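Esterase D (Cellvibrio japonicus, PDB 2W87) probably degrades plant cell walls as a feruloyl esterase; this fragment is its family 35 carbohydrate-binding module, which binds glucuronic acid together with a calcium ion. Local coordinates at residues T17-H22 with S28-T33; G69-N74 with G79-S84; T92-A97 with N122-S127; V110-S113 with G119-N122. All blocks are in the same frame, centred on the assembly; numbering follows the deposited sequence. Where two conformers were deposited one is given.

In the fold
Contacts 3 and 4 are buried; contacts 1 and 2 are hairpins that are only partly so, their centres about 21 Å apart on opposite sides of the chain's centre. Contact 1 is the one with polar side-chain bonds across it, tied to the sugar and both calcium ions, whereas contact 2 lies far from them and combines backbone pairing with apolar packing. Contact 3 shares one calcium and the sugar with contact 1, and the backbones of Ala31 and Ile123 join the two. Contacts 3 and 4 have Asn122 in common, but contact 4 is a plain leucine pair. Strands 69-73 and 106-114 are sheet neighbours, linking contact 2 to contact 4.

Contact 1: T17-H22 with S28-T33; sequences TIDNNH and SGFANT. With CA (calcium ion), chain C; CA (calcium ion), chain D; GCU (alpha-D-glucopyranuronic acid), chain E.
Residues 17-19 and 30-33 form a two-stranded antiparallel hairpin at the sugar-binding end of the module, with Thr17 opposite Asn32 and Asp19 opposite Phe30 as hydrogen-bonded pairs. Four backbone bonds join them, and Asp19 and Asn32 add a side-chain link on the same face. Asn32 ND2 gives Asp19 OD2 an almost straight bond (2.8 Å, 176°), reaching the oxygen from above the carboxylate, whose plane is 89° from that of the amide. The other oxygen, Asp19 OD1, accepts from Thr17 OG1 at 2.6 Å, so the carboxylate is gripped at both ends. With its amide thus oriented, Asn32 binds calcium through OD1 at 2.3 Å. Thr33 O, Asn35, three waters and sugar atoms O4 and O6A share that ion. Phe30 lies with one face under Asp19 O, which stands 3.4 Å from CD2 and is displaced toward the rim of the ring. CG of Phe30 is wedged between its own N and carbonyl carbon (chi1 52°), which brings the ring back over the opposite strand. From the loop beyond, His22 NE2 is hydrogen-bonded to sugar O2 at 2.8 Å and to O3 at 3.2 Å, while its ring stacks with Trp91. Gly29 O serves the second calcium, 2.4 Å away, with Gln5, Glu6, Thr26 and Asp124. This is a calcium-dependent glucuronic acid site: protein groups hold the sugar, with a metal bound in part by the hairpin, through Asn32 and Thr33.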
loop_
_atom_site.group_PDB
_atom_site.type_symbol
_atom_site.label_atom_id
_atom_site.label_comp_id
_atom_site.label_asym_id
_atom_site.label_seq_id
_atom_site.Cartn_x
_atom_site.Cartn_y
_atom_site.Cartn_z
ATOM N N THR A 17 7.160 -0.634 11.380
ATOM C CA THR A 17 8.531 -0.306 11.040
ATOM C C THR A 17 8.784 -0.471 9.565
ATOM O O THR A 17 8.014 -1.133 8.892
ATOM C CB THR A 17 9.547 -1.206 11.808
ATOM O OG1 THR A 17 9.209 -2.590 11.674
ATOM C CG2 THR A 17 9.611 -0.840 13.275
ATOM N N ILE A 18 9.868 0.135 9.094
ATOM C CA ILE A 18 10.442 -0.201 7.809
ATOM C C ILE A 18 11.581 -1.195 8.027
ATOM O O ILE A 18 12.532 -0.900 8.729
ATOM C CB ILE A 18 10.949 1.033 7.051
ATOM C CG1 ILE A 18 9.802 2.005 6.855
ATOM C CG2 ILE A 18 11.527 0.620 5.687
ATOM C CD1 ILE A 18 8.755 1.475 5.919
ATOM N N ASP A 19 11.461 -2.373 7.417
ATOM C CA ASP A 19 12.355 -3.476 7.674
ATOM C C ASP A 19 13.001 -3.926 6.369
ATOM O O ASP A 19 12.573 -3.545 5.261
ATOM C CB ASP A 19 11.594 -4.672 8.262
ATOM C CG ASP A 19 11.056 -4.426 9.634
ATOM O OD1 ASP A 19 11.228 -3.320 10.194
ATOM O OD2 ASP A 19 10.457 -5.384 10.169
ATOM N N ASN A 20 14.034 -4.755 6.518
ATOM C CA ASN A 20 14.781 -5.282 5.377
ATOM C C ASN A 20 15.400 -6.645 5.659
ATOM O O ASN A 20 16.365 -7.037 5.001
ATOM C CB ASN A 20 15.894 -4.314 5.027
ATOM C CG ASN A 20 16.875 -4.096 6.201
ATOM O OD1 ASN A 20 16.808 -4.776 7.260
ATOM N ND2 ASN A 20 17.759 -3.152 6.028
ATOM N N ASN A 21 14.825 -7.381 6.600
ATOM C CA ASN A 21 15.388 -8.654 7.075
ATOM C C ASN A 21 14.815 -9.900 6.389
ATOM O O ASN A 21 15.025 -11.022 6.854
ATOM C CB ASN A 21 15.195 -8.781 8.587
ATOM C CG ASN A 21 13.737 -8.852 8.979
ATOM O OD1 ASN A 21 12.894 -8.239 8.334
ATOM N ND2 ASN A 21 13.429 -9.606 10.034
ATOM N N HIS A 22 14.076 -9.708 5.310
ATOM C CA HIS A 22 13.673 -10.807 4.438
ATOM C C HIS A 22 14.029 -10.395 3.021
ATOM O O HIS A 22 13.732 -9.284 2.622
ATOM C CB HIS A 22 12.158 -11.038 4.494
ATOM C CG HIS A 22 11.642 -11.408 5.846
ATOM N ND1 HIS A 22 12.032 -12.557 6.499
ATOM C CD2 HIS A 22 10.727 -10.808 6.643
ATOM C CE1 HIS A 22 11.390 -12.637 7.653
ATOM N NE2 HIS A 22 10.601 -11.581 7.769
ATOM N N SER A 28 14.799 0.290 -0.359
ATOM C CA SER A 28 15.599 0.031 0.814
ATOM C C SER A 28 14.944 -0.949 1.805
ATOM O O SER A 28 15.548 -1.323 2.822
ATOM C CB SER A 28 15.953 1.336 1.515
ATOM O OG SER A 28 14.779 2.069 1.837
ATOM N N GLY A 29 13.722 -1.393 1.515
ATOM C CA GLY A 29 13.057 -2.336 2.409
ATOM C C GLY A 29 11.573 -2.534 2.119
ATOM O O GLY A 29 11.135 -2.503 0.974
ATOM N N PHE A 30 10.820 -2.739 3.188
ATOM C CA PHE A 30 9.386 -2.955 3.104
ATOM C C PHE A 30 8.738 -2.469 4.386
ATOM O O PHE A 30 9.395 -2.363 5.421
ATOM C CB PHE A 30 9.081 -4.430 2.870
ATOM C CG PHE A 30 9.742 -5.370 3.849
ATOM C CD1 PHE A 30 9.166 -5.646 5.074
ATOM C CD2 PHE A 30 10.939 -5.991 3.531
ATOM C CE1 PHE A 30 9.767 -6.515 5.956
ATOM C CE2 PHE A 30 11.538 -6.864 4.400
ATOM C CZ PHE A 30 10.958 -7.133 5.615
ATOM N N ALA A 31 7.472 -2.099 4.301
ATOM C CA ALA A 31 6.733 -1.639 5.475
ATOM C C ALA A 31 6.176 -2.868 6.200
ATOM O O ALA A 31 5.470 -3.705 5.610
ATOM C CB ALA A 31 5.600 -0.694 5.056
ATOM N N ASN A 32 6.467 -2.950 7.495
ATOM C CA ASN A 32 6.002 -4.030 8.352
ATOM C C ASN A 32 5.055 -3.480 9.422
ATOM O O ASN A 32 5.501 -2.874 10.392
ATOM C CB ASN A 32 7.209 -4.682 9.027
ATOM C CG ASN A 32 6.826 -5.737 10.044
ATOM O OD1 ASN A 32 5.638 -6.049 10.227
ATOM N ND2 ASN A 32 7.844 -6.306 10.712
ATOM N N THR A 33 3.756 -3.650 9.234
ATOM C CA THR A 33 2.785 -3.143 10.213
ATOM C C THR A 33 2.854 -3.902 11.534
ATOM O O THR A 33 3.136 -5.106 11.562
ATOM C CB THR A 33 1.318 -3.247 9.723
ATOM O OG1 THR A 33 1.004 -4.607 9.383
ATOM C CG2 THR A 33 1.084 -2.328 8.534
HETATM CA CA CA C . 3.766 -7.303 10.858
HETATM CA CA CA D . 10.325 -1.406 -0.985
HETATM C C1 GCU E . 7.456 -12.128 11.490
HETATM C C2 GCU E . 8.121 -11.607 10.216
HETATM C C3 GCU E . 7.721 -10.150 10.003
HETATM C C4 GCU E . 6.216 -10.094 9.841
HETATM C C5 GCU E . 5.571 -10.707 11.094
HETATM C C6 GCU E . 4.052 -10.751 11.003
HETATM O O1 GCU E . 7.913 -11.295 12.556
HETATM O O2 GCU E . 9.530 -11.685 10.352
HETATM O O3 GCU E . 8.358 -9.603 8.847
HETATM O O4 GCU E . 5.738 -8.732 9.698
HETATM O O5 GCU E . 6.020 -12.050 11.269
HETATM O O6A GCU E . 3.494 -9.698 10.660
HETATM O O6B GCU E . 3.447 -11.814 11.282
HETATM O O HOH W 1 17.942 -2.315 3.419
HETATM O O HOH W 2 1.363 -7.360 10.293
HETATM O O HOH W 3 5.011 -7.396 12.945
HETATM O O HOH W 4 3.464 -6.921 8.432
#

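Contact 2: G69-N74 with G79-S84; sequences GSLVIN and GNYTVS
The Tyr81 ring turns its CD2 edge to Leu71, whose carbonyl O lies near the ring plane, 3.6 Å from CD2. Farther along the same side, Ile73 CD1 comes to 4.1 Å from Tyr81 CE2 on a slanting approach, and Leu71 CD2 makes an equally distant apolar contact with Tyr81 CD2. CG of Tyr81 stands beside its own backbone N (chi1 -63°), which carries the ring along the hairpin toward Ile73. Ile99 and Val101 of strand 95-103 also touch the ring, and its hydroxyl is hydrogen-bonded to the backbone N of Asp102. Strands 69-73 and 80-83 run antiparallel. Gly69 pairs with Val83 and Leu71 with Tyr81, each by two reciprocal backbone bonds. A fifth bond, from Ile73 N to Gly79 O at 2.9 Å, carries the pairing to the turn, and the same oxygen receives a CA-H contact from Val72 CA at 3.2 Å. On the face of Leu71, Tyr81 and Val83, Leu71 CB rests 3.9 Å from Val83 CG2; Leu55 and Ile57 of strand 51-60 meet these side chains from the other sheet. Ser70, Val72, Asn80 and Thr82 occupy the outer face, where Asn80 ND2 bonds to Gly76 O. The chemistry is therefore divided: main-chain bonds fix the register of the hairpin, while its inward face contributes hydrocarbon to the interior and a tyrosine anchored at its far end.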
loop_
_atom_site.group_PDB
_atom_site.type_symbol
_atom_site.label_atom_id
_atom_site.label_comp_id
_atom_site.label_asym_id
_atom_site.label_seq_id
_atom_site.Cartn_x
_atom_site.Cartn_y
_atom_site.Cartn_z
ATOM N N GLY A 69 -6.798 -5.987 3.414
ATOM C CA GLY A 69 -6.740 -4.591 3.780
ATOM C C GLY A 69 -7.944 -3.794 3.290
ATOM O O GLY A 69 -8.639 -4.160 2.331
ATOM N N SER A 70 -8.204 -2.726 4.011
ATOM C CA SER A 70 -9.135 -1.708 3.585
ATOM C C SER A 70 -8.281 -0.604 2.976
ATOM O O SER A 70 -7.278 -0.232 3.543
ATOM C CB SER A 70 -9.913 -1.179 4.785
ATOM O OG SER A 70 -10.531 0.040 4.471
ATOM N N LEU A 71 -8.660 -0.106 1.816
ATOM C CA LEU A 71 -7.880 0.952 1.190
ATOM C C LEU A 71 -8.801 2.144 1.032
ATOM O O LEU A 71 -9.825 2.036 0.361
ATOM C CB LEU A 71 -7.326 0.508 -0.167
ATOM C CG LEU A 71 -6.379 1.567 -0.777
ATOM C CD1 LEU A 71 -5.246 0.949 -1.541
ATOM C CD2 LEU A 71 -7.108 2.564 -1.631
ATOM N N VAL A 72 -8.449 3.268 1.657
ATOM C CA VAL A 72 -9.309 4.459 1.621
ATOM C C VAL A 72 -8.531 5.633 1.049
ATOM O O VAL A 72 -7.317 5.733 1.213
ATOM C CB VAL A 72 -9.932 4.829 3.005
ATOM C CG1 VAL A 72 -10.733 3.648 3.556
ATOM C CG2 VAL A 72 -8.857 5.286 4.025
ATOM N N ILE A 73 -9.242 6.508 0.349
ATOM C CA ILE A 73 -8.640 7.698 -0.221
ATOM C C ILE A 73 -9.155 8.896 0.564
ATOM O O ILE A 73 -10.369 9.069 0.739
ATOM C CB ILE A 73 -8.967 7.819 -1.693
ATOM C CG1 ILE A 73 -8.455 6.588 -2.439
ATOM C CG2 ILE A 73 -8.371 9.066 -2.276
ATOM C CD1 ILE A 73 -8.703 6.644 -3.932
ATOM N N ASN A 74 -8.239 9.707 1.058
ATOM C CA ASN A 74 -8.584 10.879 1.847
ATOM C C ASN A 74 -9.508 10.577 3.037
ATOM O O ASN A 74 -10.494 11.259 3.278
ATOM C CB ASN A 74 -9.131 11.955 0.925
ATOM C CG ASN A 74 -8.059 12.524 0.023
ATOM O OD1 ASN A 74 -6.851 12.469 0.338
ATOM N ND2 ASN A 74 -8.483 13.090 -1.093
ATOM N N GLY A 79 -13.236 7.590 -1.179
ATOM C CA GLY A 79 -13.302 6.197 -1.655
ATOM C C GLY A 79 -12.870 5.172 -0.632
ATOM O O GLY A 79 -11.907 5.400 0.107
ATOM N N ASN A 80 -13.598 4.051 -0.595
ATOM C CA ASN A 80 -13.346 2.944 0.310
ATOM C C ASN A 80 -13.324 1.614 -0.449
ATOM O O ASN A 80 -14.287 1.251 -1.058
ATOM C CB ASN A 80 -14.395 2.897 1.405
ATOM C CG ASN A 80 -14.436 4.179 2.228
ATOM O OD1 ASN A 80 -13.854 4.248 3.297
ATOM N ND2 ASN A 80 -15.125 5.204 1.719
ATOM N N TYR A 81 -12.182 0.931 -0.438
ATOM C CA TYR A 81 -11.961 -0.230 -1.275
ATOM C C TYR A 81 -11.460 -1.371 -0.433
ATOM O O TYR A 81 -10.969 -1.164 0.690
ATOM C CB TYR A 81 -10.898 0.078 -2.327
ATOM C CG TYR A 81 -11.269 1.166 -3.311
ATOM C CD1 TYR A 81 -11.836 0.842 -4.529
ATOM C CD2 TYR A 81 -11.012 2.504 -3.037
ATOM C CE1 TYR A 81 -12.167 1.820 -5.439
ATOM C CE2 TYR A 81 -11.363 3.480 -3.926
ATOM C CZ TYR A 81 -11.923 3.125 -5.133
ATOM O OH TYR A 81 -12.267 4.105 -6.036
ATOM N N THR A 82 -11.542 -2.576 -0.985
ATOM C CA THR A 82 -11.069 -3.764 -0.294
ATOM C C THR A 82 -9.916 -4.348 -1.096
ATOM O O THR A 82 -10.009 -4.394 -2.314
ATOM C CB THR A 82 -12.206 -4.791 -0.144
ATOM O OG1 THR A 82 -12.709 -5.149 -1.441
ATOM C CG2 THR A 82 -13.340 -4.202 0.702
ATOM N N VAL A 83 -8.830 -4.773 -0.429
ATOM C CA VAL A 83 -7.678 -5.363 -1.105
ATOM C C VAL A 83 -7.455 -6.745 -0.518
ATOM O O VAL A 83 -7.275 -6.882 0.677
ATOM C CB VAL A 83 -6.395 -4.512 -0.922
ATOM C CG1 VAL A 83 -5.226 -5.117 -1.658
ATOM C CG2 VAL A 83 -6.620 -3.082 -1.416
ATOM N N SER A 84 -7.514 -7.760 -1.366
ATOM C CA SER A 84 -7.329 -9.144 -0.927
ATOM C C SER A 84 -5.853 -9.458 -0.905
ATOM O O SER A 84 -5.172 -9.262 -1.918
ATOM C CB SER A 84 -8.014 -10.096 -1.896
ATOM O OG SER A 84 -9.399 -9.828 -1.962
HETATM O O HOH W 5 -12.628 -0.330 2.968
#

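Contact 3: T92-A97 with N122-S127; sequences TTWQTA and NIDSLS. With CA (calcium ion), chain D; GCU (alpha-D-glucopyranuronic acid), chain E.
One indole makes this whole contact: Trp94 reaches across to Asp124 and Asn122, although the nearest CA atoms, those of Trp94 and Asp124, are 8.3 Å apart. Its six-membered ring does the touching. Trp94 CZ3 lies 3.5 Å from Asp124 CB and 3.7 Å from the backbone O of Asn122, and Trp94 CE3 follows at 3.8 Å from Asp124 CB. The two side chains meet nearly at right angles, with the ring and carboxylate planes 56° apart. The gap exists because strands 95-103 and 122-129 both pair with strand 51-60, one on either side of it; the indole spans that middle strand, packing on Arg58 and Ala60. On its five-membered ring, NE1 is hydrogen-bonded to Thr23 O, and Phe30 meets the indole at an inclined angle. Asp124 turns its carboxylate to a calcium ion, which it chelates with backbone O and side-chain OD1, each 2.4 Å from the metal. The group extends opposite its own N (chi1 179°), and the backbone is locally helical rather than extended, which lets both oxygens face one ion. OD2 instead forms a salt bridge with Arg58 NH1, which would partly offset the negative charge. Asn122, two residues earlier on the same strand, lies beside the glucuronic acid and belongs to its pocket. This calcium, away from the sugar, is probably structural, as in many carbohydrate-binding modules of the beta-sandwich type, and is here backed by an aromatic residue.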
loop_
_atom_site.group_PDB
_atom_site.type_symbol
_atom_site.label_atom_id
_atom_site.label_comp_id
_atom_site.label_asym_id
_atom_site.label_seq_id
_atom_site.Cartn_x
_atom_site.Cartn_y
_atom_site.Cartn_z
ATOM N N THR A 92 9.714 -14.356 2.255
ATOM C CA THR A 92 10.631 -14.060 1.173
ATOM C C THR A 92 10.000 -14.193 -0.212
ATOM O O THR A 92 10.675 -13.970 -1.203
ATOM C CB THR A 92 11.846 -15.004 1.268
ATOM O OG1 THR A 92 11.396 -16.348 1.462
ATOM C CG2 THR A 92 12.712 -14.597 2.460
ATOM N N THR A 93 8.721 -14.547 -0.280
ATOM C CA THR A 93 7.982 -14.693 -1.534
ATOM C C THR A 93 7.032 -13.525 -1.638
ATOM O O THR A 93 6.206 -13.300 -0.744
ATOM C CB THR A 93 7.190 -16.015 -1.618
ATOM O OG1 THR A 93 8.125 -17.096 -1.674
ATOM C CG2 THR A 93 6.264 -16.037 -2.856
ATOM N N TRP A 94 7.206 -12.767 -2.716
ATOM C CA TRP A 94 6.454 -11.561 -2.954
ATOM C C TRP A 94 5.486 -11.770 -4.086
ATOM O O TRP A 94 5.817 -12.425 -5.091
ATOM C CB TRP A 94 7.395 -10.411 -3.270
ATOM C CG TRP A 94 8.397 -10.186 -2.187
ATOM C CD1 TRP A 94 9.571 -10.852 -2.003
ATOM C CD2 TRP A 94 8.283 -9.265 -1.087
ATOM N NE1 TRP A 94 10.207 -10.389 -0.880
ATOM C CE2 TRP A 94 9.437 -9.419 -0.294
ATOM C CE3 TRP A 94 7.322 -8.327 -0.703
ATOM C CZ2 TRP A 94 9.657 -8.680 0.865
ATOM C CZ3 TRP A 94 7.551 -7.563 0.464
ATOM C CH2 TRP A 94 8.709 -7.758 1.227
ATOM N N GLN A 95 4.302 -11.205 -3.951
ATOM C CA GLN A 95 3.295 -11.239 -5.010
ATOM C C GLN A 95 2.694 -9.823 -5.122
ATOM O O GLN A 95 3.036 -8.909 -4.339
ATOM C CB GLN A 95 2.237 -12.287 -4.678
ATOM C CG GLN A 95 2.760 -13.674 -4.548
ATOM C CD GLN A 95 3.398 -14.255 -5.795
ATOM O OE1 GLN A 95 3.259 -13.729 -6.897
ATOM N NE2 GLN A 95 4.111 -15.357 -5.621
ATOM N N THR A 96 1.795 -9.641 -6.075
ATOM C CA THR A 96 1.090 -8.387 -6.172
ATOM C C THR A 96 -0.409 -8.562 -6.031
ATOM O O THR A 96 -0.991 -9.614 -6.364
ATOM C CB THR A 96 1.373 -7.639 -7.485
ATOM O OG1 THR A 96 1.003 -8.451 -8.605
ATOM C CG2 THR A 96 2.855 -7.239 -7.587
ATOM N N ALA A 97 -1.034 -7.505 -5.537
ATOM C CA ALA A 97 -2.478 -7.381 -5.576
ATOM C C ALA A 97 -2.752 -6.118 -6.375
ATOM O O ALA A 97 -2.028 -5.141 -6.266
ATOM C CB ALA A 97 -3.072 -7.280 -4.178
ATOM N N ASN A 122 3.683 -7.826 4.826
ATOM C CA ASN A 122 4.760 -6.869 4.602
ATOM C C ASN A 122 4.566 -6.249 3.224
ATOM O O ASN A 122 4.320 -6.971 2.254
ATOM C CB ASN A 122 6.108 -7.580 4.699
ATOM C CG ASN A 122 6.466 -7.986 6.129
ATOM O OD1 ASN A 122 5.955 -7.416 7.108
ATOM N ND2 ASN A 122 7.380 -8.936 6.254
ATOM N N ILE A 123 4.666 -4.925 3.125
ATOM C CA ILE A 123 4.346 -4.205 1.882
ATOM C C ILE A 123 5.608 -3.624 1.278
ATOM O O ILE A 123 6.249 -2.748 1.852
ATOM C CB ILE A 123 3.335 -3.053 2.123
ATOM C CG1 ILE A 123 2.088 -3.574 2.865
ATOM C CG2 ILE A 123 3.055 -2.291 0.825
ATOM C CD1 ILE A 123 1.286 -4.626 2.137
ATOM N N ASP A 124 5.955 -4.094 0.093
ATOM C CA ASP A 124 7.202 -3.653 -0.543
ATOM C C ASP A 124 7.083 -2.305 -1.209
ATOM O O ASP A 124 7.970 -1.454 -1.080
ATOM C CB ASP A 124 7.632 -4.673 -1.590
ATOM C CG ASP A 124 8.897 -4.286 -2.310
ATOM O OD1 ASP A 124 9.770 -3.632 -1.707
ATOM O OD2 ASP A 124 9.050 -4.694 -3.478
ATOM N N SER A 125 6.001 -2.135 -1.950
ATOM C CA SER A 125 5.812 -0.954 -2.764
ATOM C C SER A 125 4.375 -0.787 -3.229
ATOM O O SER A 125 3.604 -1.750 -3.259
ATOM C CB SER A 125 6.690 -1.072 -3.982
ATOM O OG SER A 125 6.342 -2.191 -4.788
ATOM N N LEU A 126 4.077 0.434 -3.681
ATOM C CA LEU A 126 2.830 0.755 -4.342
ATOM C C LEU A 126 3.182 1.351 -5.702
ATOM O O LEU A 126 3.943 2.309 -5.776
ATOM C CB LEU A 126 2.018 1.783 -3.534
ATOM C CG LEU A 126 0.733 2.279 -4.203
ATOM C CD1 LEU A 126 -0.297 1.154 -4.280
ATOM C CD2 LEU A 126 0.173 3.511 -3.502
ATOM N N SER A 127 2.637 0.771 -6.765
ATOM C CA SER A 127 2.816 1.282 -8.123
ATOM C C SER A 127 1.477 1.859 -8.573
ATOM O O SER A 127 0.445 1.270 -8.315
ATOM C CB SER A 127 3.229 0.140 -9.042
ATOM O OG SER A 127 3.049 0.506 -10.377
HETATM CA CA CA D . 10.325 -1.406 -0.985
HETATM C C1 GCU E . 7.456 -12.128 11.490
HETATM C C2 GCU E . 8.121 -11.607 10.216
HETATM C C3 GCU E . 7.721 -10.150 10.003
HETATM C C4 GCU E . 6.216 -10.094 9.841
HETATM C C5 GCU E . 5.571 -10.707 11.094
HETATM C C6 GCU E . 4.052 -10.751 11.003
HETATM O O1 GCU E . 7.913 -11.295 12.556
HETATM O O2 GCU E . 9.530 -11.685 10.352
HETATM O O3 GCU E . 8.358 -9.603 8.847
HETATM O O4 GCU E . 5.738 -8.732 9.698
HETATM O O5 GCU E . 6.020 -12.050 11.269
HETATM O O6A GCU E . 3.494 -9.698 10.660
HETATM O O6B GCU E . 3.447 -11.814 11.282
#

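Contact 4: V110-S113 with G119-N122; sequences VQLS and GLPN. With GCU (alpha-D-glucopyranuronic acid), chain E.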
loop_
_atom_site.group_PDB
_atom_site.type_symbol
_atom_site.label_atom_id
_atom_site.label_comp_id
_atom_site.label_asym_id
_atom_site.label_seq_id
_atom_site.Cartn_x
_atom_site.Cartn_y
_atom_site.Cartn_z
ATOM N N VAL A 110 -3.631 7.862 0.404
ATOM C CA VAL A 110 -4.073 6.491 0.287
ATOM C C VAL A 110 -3.633 5.705 1.533
ATOM O O VAL A 110 -2.443 5.572 1.793
ATOM C CB VAL A 110 -3.481 5.869 -0.975
ATOM C CG1 VAL A 110 -3.849 4.381 -1.054
ATOM C CG2 VAL A 110 -3.941 6.641 -2.215
ATOM N N GLN A 111 -4.590 5.241 2.321
ATOM C CA GLN A 111 -4.309 4.486 3.533
ATOM C C GLN A 111 -4.780 3.051 3.366
ATOM O O GLN A 111 -5.977 2.801 3.176
ATOM C CB GLN A 111 -4.967 5.139 4.756
ATOM C CG GLN A 111 -4.800 4.359 6.040
ATOM C CD GLN A 111 -5.107 5.161 7.320
ATOM O OE1 GLN A 111 -5.070 6.385 7.332
ATOM N NE2 GLN A 111 -5.416 4.447 8.405
ATOM N N LEU A 112 -3.833 2.120 3.437
ATOM C CA LEU A 112 -4.129 0.704 3.428
ATOM C C LEU A 112 -4.024 0.207 4.878
ATOM O O LEU A 112 -2.959 0.266 5.475
ATOM C CB LEU A 112 -3.159 -0.020 2.516
ATOM C CG LEU A 112 -3.247 -1.544 2.489
ATOM C CD1 LEU A 112 -4.521 -1.949 1.791
ATOM C CD2 LEU A 112 -1.999 -2.173 1.826
ATOM N N SER A 113 -5.136 -0.267 5.437
ATOM C CA SER A 113 -5.212 -0.654 6.836
ATOM C C SER A 113 -5.619 -2.121 6.990
ATOM O O SER A 113 -6.469 -2.615 6.243
ATOM C CB SER A 113 -6.218 0.229 7.593
ATOM O OG SER A 113 -5.988 1.619 7.388
ATOM N N GLY A 119 -2.617 -7.711 11.396
ATOM C CA GLY A 119 -2.042 -6.580 10.693
ATOM C C GLY A 119 -2.011 -6.887 9.206
ATOM O O GLY A 119 -2.700 -7.793 8.719
ATOM N N LEU A 120 -1.218 -6.122 8.466
ATOM C CA LEU A 120 -1.055 -6.354 7.042
ATOM C C LEU A 120 0.041 -7.362 6.736
ATOM O O LEU A 120 0.834 -7.713 7.595
ATOM C CB LEU A 120 -0.718 -5.031 6.337
ATOM C CG LEU A 120 -1.840 -4.003 6.241
ATOM C CD1 LEU A 120 -1.266 -2.685 5.620
ATOM C CD2 LEU A 120 -2.996 -4.528 5.407
ATOM N N PRO A 121 0.100 -7.817 5.476
ATOM C CA PRO A 121 1.336 -8.452 5.070
ATOM C C PRO A 121 2.450 -7.402 5.076
ATOM O O PRO A 121 2.181 -6.212 5.323
ATOM C CB PRO A 121 1.054 -8.886 3.635
ATOM C CG PRO A 121 -0.357 -8.688 3.395
ATOM C CD PRO A 121 -0.843 -7.668 4.364
ATOM N N ASN A 122 3.683 -7.826 4.826
ATOM C CA ASN A 122 4.760 -6.869 4.602
ATOM C C ASN A 122 4.566 -6.249 3.224
ATOM O O ASN A 122 4.320 -6.971 2.254
ATOM C CB ASN A 122 6.108 -7.580 4.699
ATOM C CG ASN A 122 6.466 -7.986 6.129
ATOM O OD1 ASN A 122 5.955 -7.416 7.108
ATOM N ND2 ASN A 122 7.380 -8.936 6.254
HETATM C C1 GCU E . 7.456 -12.128 11.490
HETATM C C2 GCU E . 8.121 -11.607 10.216
HETATM C C3 GCU E . 7.721 -10.150 10.003
HETATM C C4 GCU E . 6.216 -10.094 9.841
HETATM C C5 GCU E . 5.571 -10.707 11.094
HETATM C C6 GCU E . 4.052 -10.751 11.003
HETATM O O1 GCU E . 7.913 -11.295 12.556
HETATM O O2 GCU E . 9.530 -11.685 10.352
HETATM O O3 GCU E . 8.358 -9.603 8.847
HETATM O O4 GCU E . 5.738 -8.732 9.698
HETATM O O5 GCU E . 6.020 -12.050 11.269
HETATM O O6A GCU E . 3.494 -9.698 10.660
HETATM O O6B GCU E . 3.447 -11.814 11.282
#
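Leu120 points its side chain at Leu112, and the two leucines meet at a slant, the branched end of one against the flank of the other. The leading atom is Leu120 CD1, which comes 3.9 Å from Leu112 CG and 3.9 Å from Leu112 CD2. It also presses on the backbone, 3.4 Å from Leu112 O. The second methyl, Leu120 CD2, turns to the next residue and rests 3.9 Å from Ser113 C, so the two methyls of Leu120 are divided between Leu112 and Ser113. Its conformation explains this reach: CG stands beside the backbone N (chi1 -71°), and CD1 then continues the chain in full extension (chi2 175°). Leu112 holds its own CG opposite its backbone N (chi1 174°), presenting that carbon to the incoming methyl. No polar group of the two segments bonds across the contact, which is van der Waals packing, with both leucines buried. The polar atoms of Leu120 are used elsewhere: its N is hydrogen-bonded to Thr33 OG1 and its O accepts from Arg67 NH1. Both partners belong to the binding end, Thr33 as a calcium ligand and Arg67 as a sugar ligand. Leu112 lies in strand 106-114, between strands 40-47 and 69-73, and touches Val83 and Ile123 as well. The contact packs a loop beside the binding site, through Leu120, against the interior of the beta-sandwich, the fold shared by family 6 and family 35 modules.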